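Local coordinates for YfkN protein (Bacillus subtilis subsp. subtilis, PDB 3GVE) that belongs to the calcineurin-like phosphoesterase family and holds one manganese and one magnesium ion close together in its metal centre, at residues A[169-172]-A[173-177]; A[181-184]-A[185-189]; A[270-274]-A[275-279]; A[311-314]-A[315-319]. All coordinates share one frame; numbering follows the deposited sequence.

Contact 1 of 4, residues A[169-172]-A[173-177]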
loop_
_atom_site.group_PDB
_atom_site.type_symbol
_atom_site.label_atom_id
_atom_site.label_comp_id
_atom_site.label_asym_id
_atom_site.label_seq_id
_atom_site.Cartn_x
_atom_site.Cartn_y
_atom_site.Cartn_z
ATOM N N GLY A 169 -1.010 0.662 25.966
ATOM C CA GLY A 169 -0.673 0.775 24.549
ATOM C C GLY A 169 0.545 1.642 24.296
ATOM O O GLY A 169 0.842 2.527 25.059
ATOM N N PHE A 170 1.216 1.369 23.187
ATOM C CA PHE A 170 2.438 2.065 22.759
ATOM C C PHE A 170 2.445 2.349 21.267
ATOM O O PHE A 170 1.958 1.554 20.484
ATOM C CB PHE A 170 3.692 1.238 23.092
ATOM C CG PHE A 170 3.703 0.713 24.483
ATOM C CD1 PHE A 170 4.040 1.529 25.551
ATOM C CD2 PHE A 170 3.354 -0.590 24.728
ATOM C CE1 PHE A 170 4.031 1.036 26.839
ATOM C CE2 PHE A 170 3.350 -1.093 26.013
ATOM C CZ PHE A 170 3.689 -0.271 27.078
ATOM N N VAL A 171 3.034 3.480 20.896
ATOM C CA VAL A 171 3.203 3.868 19.493
ATOM C C VAL A 171 4.681 4.210 19.244
ATOM O O VAL A 171 5.395 4.561 20.163
ATOM C CB VAL A 171 2.264 5.068 19.136
ATOM C CG1 VAL A 171 2.783 6.367 19.759
ATOM C CG2 VAL A 171 2.092 5.219 17.624
ATOM N N PRO A 172 5.161 4.088 18.012
ATOM C CA PRO A 172 6.586 4.391 17.796
ATOM C C PRO A 172 6.884 5.889 17.959
ATOM O O PRO A 172 6.117 6.730 17.544
ATOM C CB PRO A 172 6.837 3.944 16.348
ATOM C CG PRO A 172 5.775 2.885 16.103
ATOM C CD PRO A 172 4.563 3.453 16.823
ATOM N N PRO A 173 8.028 6.203 18.562
ATOM C CA PRO A 173 8.418 7.609 18.737
ATOM C C PRO A 173 8.653 8.346 17.423
ATOM O O PRO A 173 8.645 9.563 17.433
ATOM C CB PRO A 173 9.711 7.535 19.567
ATOM C CG PRO A 173 9.787 6.187 20.102
ATOM C CD PRO A 173 8.966 5.281 19.232
ATOM N N GLN A 174 8.804 7.599 16.342
ATOM C CA GLN A 174 9.021 8.144 15.024
ATOM C C GLN A 174 7.822 8.936 14.489
ATOM O O GLN A 174 7.927 9.547 13.443
ATOM C CB GLN A 174 9.392 7.011 14.055
ATOM C CG GLN A 174 10.795 6.448 14.218
ATOM C CD GLN A 174 10.948 5.536 15.424
ATOM O OE1 GLN A 174 9.984 5.113 16.025
ATOM N NE2 GLN A 174 12.188 5.226 15.770
ATOM N N ILE A 175 6.697 8.937 15.203
ATOM C CA ILE A 175 5.569 9.788 14.787
ATOM C C ILE A 175 5.995 11.270 14.779
ATOM O O ILE A 175 5.449 12.061 14.075
ATOM C CB ILE A 175 4.291 9.593 15.660
ATOM C CG1 ILE A 175 4.531 9.995 17.116
ATOM C CG2 ILE A 175 3.767 8.160 15.566
ATOM C CD1 ILE A 175 3.217 10.025 17.956
HETATM N N MSE A 176 7.014 11.605 15.560
HETATM C CA MSE A 176 7.515 12.980 15.599
HETATM C C MSE A 176 8.149 13.380 14.265
HETATM O O MSE A 176 8.205 14.545 13.932
HETATM C CB MSE A 176 8.529 13.141 16.730
HETATM C CG MSE A 176 7.961 12.941 18.135
HETATM SE SE MSE A 176 6.335 13.953 18.551
HETATM C CE MSE A 176 6.891 15.752 18.072
ATOM N N THR A 177 8.614 12.398 13.511
ATOM C CA THR A 177 9.106 12.601 12.155
ATOM C C THR A 177 7.974 12.467 11.135
ATOM O O THR A 177 7.755 13.339 10.326
ATOM C CB THR A 177 10.212 11.573 11.827
ATOM O OG1 THR A 177 11.304 11.783 12.718
ATOM C CG2 THR A 177 10.718 11.725 10.393
#
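Pro-172 and Ile-175 meet through their backbones: Ile-175 N donates to Pro-172 O at 3.3 Å with an almost straight N-H path (166°), although the donor stands well above the carbonyl plane. This bond closes a type I beta turn, Pro-172 to Ile-175, in which Pro-173 takes the second position. The same carbonyl oxygen also feels the Ile-175 side chain, whose CG2 comes within 3.4 Å of Pro-172 O. Beyond it the branches of Val-171 and Ile-175 cross at about a right angle, with Val-171 CG2 meeting Ile-175 CG2 at 4.0 Å and Val-171 CG1 meeting Ile-175 CD1 at 4.1 Å. With chi1 at 63°, Ile-175 wedges CG1 between its backbone N and carbonyl carbon, which leaves CG2 to turn back on Val-171. Gln-174 bends at chi2 (76°) and brings OE1 back to 3.4 Å from Pro-172 CB; that oxygen is buried without a polar partner, while NE2 reaches Gly-227 O.

Further out, Val-171 O accepts from Asn-133 ND2, and Val-134 covers both Val-171 and Ile-175. The turn leads strand 160-170 into helix 175-178 next to the metal centre. The Pro-172 side chain lies about 6 Å from the magnesium ion, Ile-175 packs on the magnesium ligand Asn-108, and Phe-170 shares a backbone bond with another ligand, His-216. Only one hydrogen bond crosses between 169-172 and 173-177, and the rest of the contact is mostly apolar. The two consecutive prolines limit backbone freedom, consistent with a fixed apolar stretch beside the metal site.

Contact 2 of 4, residues A[181-184]-A[185-189]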
loop_
_atom_site.group_PDB
_atom_site.type_symbol
_atom_site.label_atom_id
_atom_site.label_comp_id
_atom_site.label_asym_id
_atom_site.label_seq_id
_atom_site.Cartn_x
_atom_site.Cartn_y
_atom_site.Cartn_z
ATOM N N LYS A 181 4.550 18.013 11.114
ATOM C CA LYS A 181 3.682 19.187 10.989
ATOM C C LYS A 181 2.571 19.164 12.035
ATOM O O LYS A 181 2.276 20.168 12.650
ATOM C CB LYS A 181 3.111 19.310 9.571
ATOM C CG LYS A 181 2.225 20.530 9.338
ATOM C CD LYS A 181 1.856 20.672 7.866
ATOM C CE LYS A 181 1.871 22.137 7.398
ATOM N NZ LYS A 181 1.324 22.326 6.019
ATOM N N ASN A 182 1.958 18.003 12.236
ATOM C CA ASN A 182 0.849 17.903 13.194
ATOM C C ASN A 182 1.261 17.828 14.648
ATOM O O ASN A 182 0.453 18.076 15.527
ATOM C CB ASN A 182 -0.018 16.673 12.902
ATOM C CG ASN A 182 -0.882 16.832 11.681
ATOM O OD1 ASN A 182 -1.217 17.932 11.293
ATOM N ND2 ASN A 182 -1.255 15.712 11.068
ATOM N N LEU A 183 2.510 17.455 14.905
ATOM C CA LEU A 183 2.919 17.113 16.260
ATOM C C LEU A 183 4.016 17.965 16.897
ATOM O O LEU A 183 4.063 18.070 18.103
ATOM C CB LEU A 183 3.327 15.638 16.340
ATOM C CG LEU A 183 2.236 14.650 15.895
ATOM C CD1 LEU A 183 2.770 13.232 16.106
ATOM C CD2 LEU A 183 0.949 14.864 16.695
ATOM N N GLU A 184 4.895 18.539 16.083
ATOM C CA GLU A 184 6.000 19.330 16.616
ATOM C C GLU A 184 5.493 20.458 17.509
ATOM O O GLU A 184 4.601 21.198 17.133
ATOM C CB GLU A 184 6.845 19.893 15.473
ATOM C CG GLU A 184 8.116 20.607 15.907
ATOM C CD GLU A 184 8.974 21.013 14.730
ATOM O OE1 GLU A 184 8.423 21.453 13.713
ATOM O OE2 GLU A 184 10.190 20.865 14.829
ATOM N N GLY A 185 6.043 20.547 18.708
ATOM C CA GLY A 185 5.621 21.577 19.643
ATOM C C GLY A 185 4.346 21.279 20.420
ATOM O O GLY A 185 3.962 22.046 21.294
ATOM N N GLN A 186 3.703 20.154 20.112
ATOM C CA GLN A 186 2.423 19.802 20.725
ATOM C C GLN A 186 2.434 18.551 21.601
ATOM O O GLN A 186 1.676 18.463 22.540
ATOM C CB GLN A 186 1.359 19.663 19.644
ATOM C CG GLN A 186 1.196 20.909 18.811
ATOM C CD GLN A 186 -0.121 20.959 18.094
ATOM O OE1 GLN A 186 -1.169 20.948 18.710
ATOM N NE2 GLN A 186 -0.067 20.997 16.787
ATOM N N VAL A 187 3.291 17.589 21.273
ATOM C CA VAL A 187 3.477 16.397 22.093
ATOM C C VAL A 187 4.918 16.005 21.986
ATOM O O VAL A 187 5.631 16.534 21.133
ATOM C CB VAL A 187 2.580 15.242 21.585
ATOM C CG1 VAL A 187 1.124 15.556 21.729
ATOM C CG2 VAL A 187 2.904 14.841 20.096
ATOM N N GLN A 188 5.281 15.088 22.842
ATOM C CA GLN A 188 6.574 14.371 22.752
ATOM C C GLN A 188 6.310 12.881 22.981
ATOM O O GLN A 188 5.202 12.496 23.433
ATOM C CB GLN A 188 7.551 14.810 23.838
ATOM C CG GLN A 188 7.147 14.354 25.193
ATOM C CD GLN A 188 7.898 14.987 26.342
ATOM O OE1 GLN A 188 7.409 15.909 26.976
ATOM N NE2 GLN A 188 9.085 14.454 26.659
ATOM N N VAL A 189 7.249 12.020 22.622
ATOM C CA VAL A 189 7.003 10.596 22.765
ATOM C C VAL A 189 8.127 9.874 23.484
ATOM O O VAL A 189 9.264 9.875 23.044
ATOM C CB VAL A 189 6.760 9.904 21.394
ATOM C CG1 VAL A 189 6.385 8.444 21.590
ATOM C CG2 VAL A 189 5.696 10.625 20.593
HETATM O O HOH W 1 2.477 21.117 15.405
#
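Leu-183 O takes two backbone donors from the residues that follow it. Gln-186 N approaches at 2.9 Å from above the carbonyl plane, whereas Val-187 N, at 3.3 Å, lies in that plane, so the two N-H groups divide the oxygen between them. A bound water ties the outer side together: it donates to Lys-181 O (2.9 Å) and to Glu-184 O (2.7 Å) and accepts from Gln-186 NE2 (2.9 Å). In Gln-186, CG anti to the carbonyl carbon (chi1 -57°) and an extended chain beyond it lay the amide across the helix end, where NE2 meets the water. Leu-183 to Gln-186 form a type II beta turn, with Gly-185 in the positive-phi position (81°), and this turn leads helix 180-183 off towards strand 188-189. Beneath it, Val-187 CG2 fills the angle between Leu-183 CB and CD2, 3.9 Å from each, and Met-176 and Phe-111 extend the apolar patch around Leu-183. Asn-182 gives its ND2 to Phe-111 O. At the surface, Glu-184 OE1 makes a long, weak ion pair with Lys-180 NZ.

Contact 3 of 4, residues A[270-274]-A[275-279]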
loop_
_atom_site.group_PDB
_atom_site.type_symbol
_atom_site.label_atom_id
_atom_site.label_comp_id
_atom_site.label_asym_id
_atom_site.label_seq_id
_atom_site.Cartn_x
_atom_site.Cartn_y
_atom_site.Cartn_z
ATOM N N GLY A 270 4.415 -19.655 20.101
ATOM C CA GLY A 270 4.216 -18.243 19.773
ATOM C C GLY A 270 4.590 -17.334 20.886
ATOM O O GLY A 270 3.773 -16.439 21.245
ATOM N N THR A 271 5.761 -17.486 21.467
ATOM C CA THR A 271 6.221 -16.650 22.585
ATOM C C THR A 271 7.573 -15.985 22.383
ATOM O O THR A 271 8.406 -16.534 21.657
ATOM C CB THR A 271 6.234 -17.486 23.944
ATOM O OG1 THR A 271 7.142 -18.565 23.767
ATOM C CG2 THR A 271 4.899 -17.990 24.364
ATOM N N ILE A 272 7.786 -14.883 23.063
ATOM C CA ILE A 272 9.095 -14.256 23.106
ATOM C C ILE A 272 9.371 -14.050 24.594
ATOM O O ILE A 272 8.592 -13.419 25.288
ATOM C CB ILE A 272 9.131 -12.910 22.336
ATOM C CG1 ILE A 272 8.616 -13.087 20.897
ATOM C CG2 ILE A 272 10.562 -12.327 22.361
ATOM C CD1 ILE A 272 8.608 -11.797 20.091
ATOM N N ASN A 273 10.479 -14.621 25.053
ATOM C CA ASN A 273 10.818 -14.646 26.475
ATOM C C ASN A 273 9.664 -15.170 27.316
ATOM O O ASN A 273 9.412 -14.682 28.394
ATOM C CB ASN A 273 11.277 -13.275 26.977
ATOM C CG ASN A 273 11.910 -13.343 28.358
ATOM O OD1 ASN A 273 12.499 -14.346 28.735
ATOM N ND2 ASN A 273 11.770 -12.282 29.113
ATOM N N GLY A 274 8.961 -16.162 26.789
ATOM C CA GLY A 274 7.901 -16.823 27.522
ATOM C C GLY A 274 6.566 -16.116 27.499
ATOM O O GLY A 274 5.635 -16.600 28.075
ATOM N N ILE A 275 6.486 -14.982 26.820
ATOM C CA ILE A 275 5.246 -14.208 26.738
ATOM C C ILE A 275 4.627 -14.407 25.367
ATOM O O ILE A 275 5.326 -14.267 24.383
ATOM C CB ILE A 275 5.551 -12.712 26.939
ATOM C CG1 ILE A 275 6.136 -12.489 28.341
ATOM C CG2 ILE A 275 4.306 -11.846 26.730
ATOM C CD1 ILE A 275 6.694 -11.093 28.574
ATOM N N PRO A 276 3.334 -14.721 25.291
ATOM C CA PRO A 276 2.718 -14.892 23.970
ATOM C C PRO A 276 2.648 -13.555 23.228
ATOM O O PRO A 276 2.337 -12.521 23.815
ATOM C CB PRO A 276 1.314 -15.425 24.294
ATOM C CG PRO A 276 1.029 -14.972 25.666
ATOM C CD PRO A 276 2.354 -14.885 26.384
ATOM N N VAL A 277 2.959 -13.625 21.942
ATOM C CA VAL A 277 2.972 -12.477 21.054
ATOM C C VAL A 277 2.302 -12.878 19.754
ATOM O O VAL A 277 2.551 -13.949 19.242
ATOM C CB VAL A 277 4.423 -12.073 20.713
ATOM C CG1 VAL A 277 4.448 -10.891 19.730
ATOM C CG2 VAL A 277 5.200 -11.746 21.993
ATOM N N VAL A 278 1.469 -12.000 19.227
ATOM C CA VAL A 278 0.892 -12.232 17.907
ATOM C C VAL A 278 1.004 -10.974 17.055
ATOM O O VAL A 278 0.901 -9.866 17.553
ATOM C CB VAL A 278 -0.587 -12.723 17.985
ATOM C CG1 VAL A 278 -0.647 -14.076 18.715
ATOM C CG2 VAL A 278 -1.491 -11.682 18.657
HETATM N N MSE A 279 1.197 -11.181 15.761
HETATM C CA MSE A 279 1.202 -10.099 14.779
HETATM C C MSE A 279 0.404 -10.589 13.576
HETATM O O MSE A 279 0.904 -11.329 12.729
HETATM C CB MSE A 279 2.622 -9.712 14.347
HETATM C CG MSE A 279 2.635 -8.606 13.280
HETATM SE SE MSE A 279 4.388 -8.319 12.501
HETATM C CE MSE A 279 5.286 -7.578 14.034
#
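A proline stands in the middle of this hairpin's pairing: Pro-276 faces Thr-271, their CA atoms 4.2 Å apart. The place suits it, because the two form an antiparallel non-hydrogen-bonded pair, and their side chains splay apart. Thr-271 CG2 still comes to 3.7 Å from Pro-276 N. Two CA-H...O contacts flank the pair, from Pro-276 CA to Gly-270 O (3.3 Å) and from Thr-271 CA to Ile-275 O (3.1 Å), the one from Thr-271 more bent.

Ordinary backbone bonds lie to either side along the ladder. Ile-272 and Ile-275 form the hydrogen-bonded pair next to the turn, with Ile-272 N to Ile-275 O at 2.9 Å and Ile-275 N to Ile-272 O at 3.0 Å. Val-277 N reaches Gly-270 O at the other end, also at 3.0 Å. Asn-273 and Gly-274, both at positive phi, make the type I' turn of this tight hairpin. Gly-270, again at positive phi, belongs with Thr-271 to a G1 beta bulge facing Asn-266.

Ile-272 and Val-277 cross obliquely. Val-277 CG2, held anti to its own carbonyl carbon, is thereby set on Ile-272, 3.8 Å from CG1 and nearly as close to CD1. Ile-272 goes on to helix 232-238, whose Ala-236 O takes the Asn-273 ND2. Pro-276 instead meets Ile-290 and Leu-292 of strand 286-297. The hairpin thus sits between a helix and the second sheet, as the layered sandwich of this family would have it. No N-H is required between Thr-271 and Pro-276, and the proline therefore costs the hairpin no bond, while its backbone still pairs with Ile-245 of strand 244-247.

Contact 4 of 4, residues A[311-314]-A[315-319]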
loop_
_atom_site.group_PDB
_atom_site.type_symbol
_atom_site.label_atom_id
_atom_site.label_comp_id
_atom_site.label_asym_id
_atom_site.label_seq_id
_atom_site.Cartn_x
_atom_site.Cartn_y
_atom_site.Cartn_z
ATOM N N GLU A 311 -4.547 -16.766 12.568
ATOM C CA GLU A 311 -5.394 -17.544 11.661
ATOM C C GLU A 311 -5.742 -16.672 10.482
ATOM O O GLU A 311 -6.162 -15.555 10.651
ATOM C CB GLU A 311 -6.662 -17.992 12.387
ATOM C CG GLU A 311 -7.618 -18.772 11.490
ATOM C CD GLU A 311 -8.778 -19.411 12.236
ATOM O OE1 GLU A 311 -9.213 -18.908 13.279
ATOM O OE2 GLU A 311 -9.265 -20.416 11.734
ATOM N N SER A 312 -5.563 -17.204 9.283
ATOM C CA SER A 312 -5.891 -16.483 8.058
ATOM C C SER A 312 -7.385 -16.476 7.755
ATOM O O SER A 312 -8.083 -17.416 8.054
ATOM C CB SER A 312 -5.179 -17.135 6.862
ATOM O OG SER A 312 -5.595 -18.475 6.701
ATOM N N ILE A 313 -7.861 -15.403 7.131
ATOM C CA ILE A 313 -9.226 -15.403 6.600
ATOM C C ILE A 313 -9.288 -16.300 5.369
ATOM O O ILE A 313 -10.303 -16.900 5.093
ATOM C CB ILE A 313 -9.777 -13.992 6.278
ATOM C CG1 ILE A 313 -8.905 -13.247 5.269
ATOM C CG2 ILE A 313 -9.940 -13.199 7.567
ATOM C CD1 ILE A 313 -9.534 -11.968 4.723
ATOM N N ALA A 314 -8.171 -16.404 4.664
ATOM C CA ALA A 314 -8.072 -17.325 3.531
ATOM C C ALA A 314 -8.291 -18.757 3.979
ATOM O O ALA A 314 -7.628 -19.261 4.862
ATOM C CB ALA A 314 -6.740 -17.192 2.854
ATOM N N GLY A 315 -9.252 -19.394 3.342
ATOM C CA GLY A 315 -9.555 -20.783 3.652
ATOM C C GLY A 315 -10.465 -21.040 4.840
ATOM O O GLY A 315 -10.919 -22.153 5.055
ATOM N N ASN A 316 -10.698 -20.008 5.632
ATOM C CA ASN A 316 -11.511 -20.123 6.822
ATOM C C ASN A 316 -12.765 -19.273 6.744
ATOM O O ASN A 316 -13.700 -19.496 7.485
ATOM C CB ASN A 316 -10.680 -19.749 8.047
ATOM C CG ASN A 316 -9.555 -20.710 8.276
ATOM O OD1 ASN A 316 -9.792 -21.898 8.419
ATOM N ND2 ASN A 316 -8.335 -20.217 8.279
ATOM N N VAL A 317 -12.764 -18.288 5.854
ATOM C CA VAL A 317 -13.866 -17.349 5.700
ATOM C C VAL A 317 -14.234 -17.222 4.233
ATOM O O VAL A 317 -13.375 -17.047 3.395
ATOM C CB VAL A 317 -13.465 -15.931 6.200
ATOM C CG1 VAL A 317 -14.603 -14.923 5.984
ATOM C CG2 VAL A 317 -13.030 -15.973 7.658
ATOM N N THR A 318 -15.523 -17.273 3.939
ATOM C CA THR A 318 -15.957 -17.167 2.546
ATOM C C THR A 318 -17.005 -16.084 2.297
ATOM O O THR A 318 -17.431 -15.902 1.164
ATOM C CB THR A 318 -16.474 -18.503 2.015
ATOM O OG1 THR A 318 -17.640 -18.849 2.745
ATOM C CG2 THR A 318 -15.443 -19.582 2.199
ATOM N N SER A 319 -17.425 -15.377 3.342
ATOM C CA SER A 319 -18.428 -14.323 3.192
ATOM C C SER A 319 -18.243 -13.159 4.162
ATOM O O SER A 319 -17.446 -13.239 5.075
ATOM C CB SER A 319 -19.837 -14.887 3.369
ATOM O OG SER A 319 -20.002 -15.431 4.649
#
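Glu-311 puts OE2 over one face of the Asn-316 amide, 3.5 Å from Asn-316 CG and almost straight above that carbon. The carboxylate and amide planes are turned 67° apart, so this is no flat stack. At the amide edge Asn-316 ND2 donates to Ser-312 O at 2.8 Å, a bond that is nearly linear (174°) with the acceptor in the amide plane. Ser-312 OG sits off the ND2 edge, slightly to the side away from Glu-311 and 3.6 Å from Asn-316 ND2, and gives its own hydrogen to Ala-314 O at 2.9 Å along a lone pair.

Asn-316 keeps CG anti to its carbonyl carbon (chi1 -65°), which folds the amide back towards the strand. The carboxylate is held from beyond the turn as well: Glu-311 OE2 makes a salt bridge with Lys-49, and OE1 accepts from His-50. These partners would favour a charged carboxylate, and its rotation is probably well fixed.

Ile-313 O receives Asn-316 N (3.2 Å) from above its plane and Val-317 N (2.9 Å) within it. On the buried side Ile-313 CB meets Val-317 CG2 at 4.1 Å, and Leu-46 of helix 40-53 packs against both residues. Glycine at Gly-315, at positive phi, leaves room for the carbonyl of Ala-314. Ile-313 to Asn-316 make a type II beta turn, fastened by an asparagine side chain, where strand 300-312, outermost in its sheet within this chain, runs out into the loop before helix 322-340, against a helix that flanks the family's sandwich.

How the contacts relate
From the N terminus the four contacts come strictly in series, each closing a short turn before the next opens; none nests or crosses. Contact 1 ends strand 160-170, and contact 2 follows after three intervening residues, about 11 Å away between centres. These two touch: Met-176 and Ile-175 pack on Leu-183, and Pro-173 on Val-189, which joins the consecutive helices 175-178 and 180-183 to strand 188-189. Contact 3 belongs to the same large sheet as contact 1, yet the nearest atoms are about 11 Å apart. Contact 4 ends the edge strand, within this chain, of the four-stranded sheet, about 8 Å from contact 3 at the nearest atoms and across the chain's centre from contacts 1 and 2.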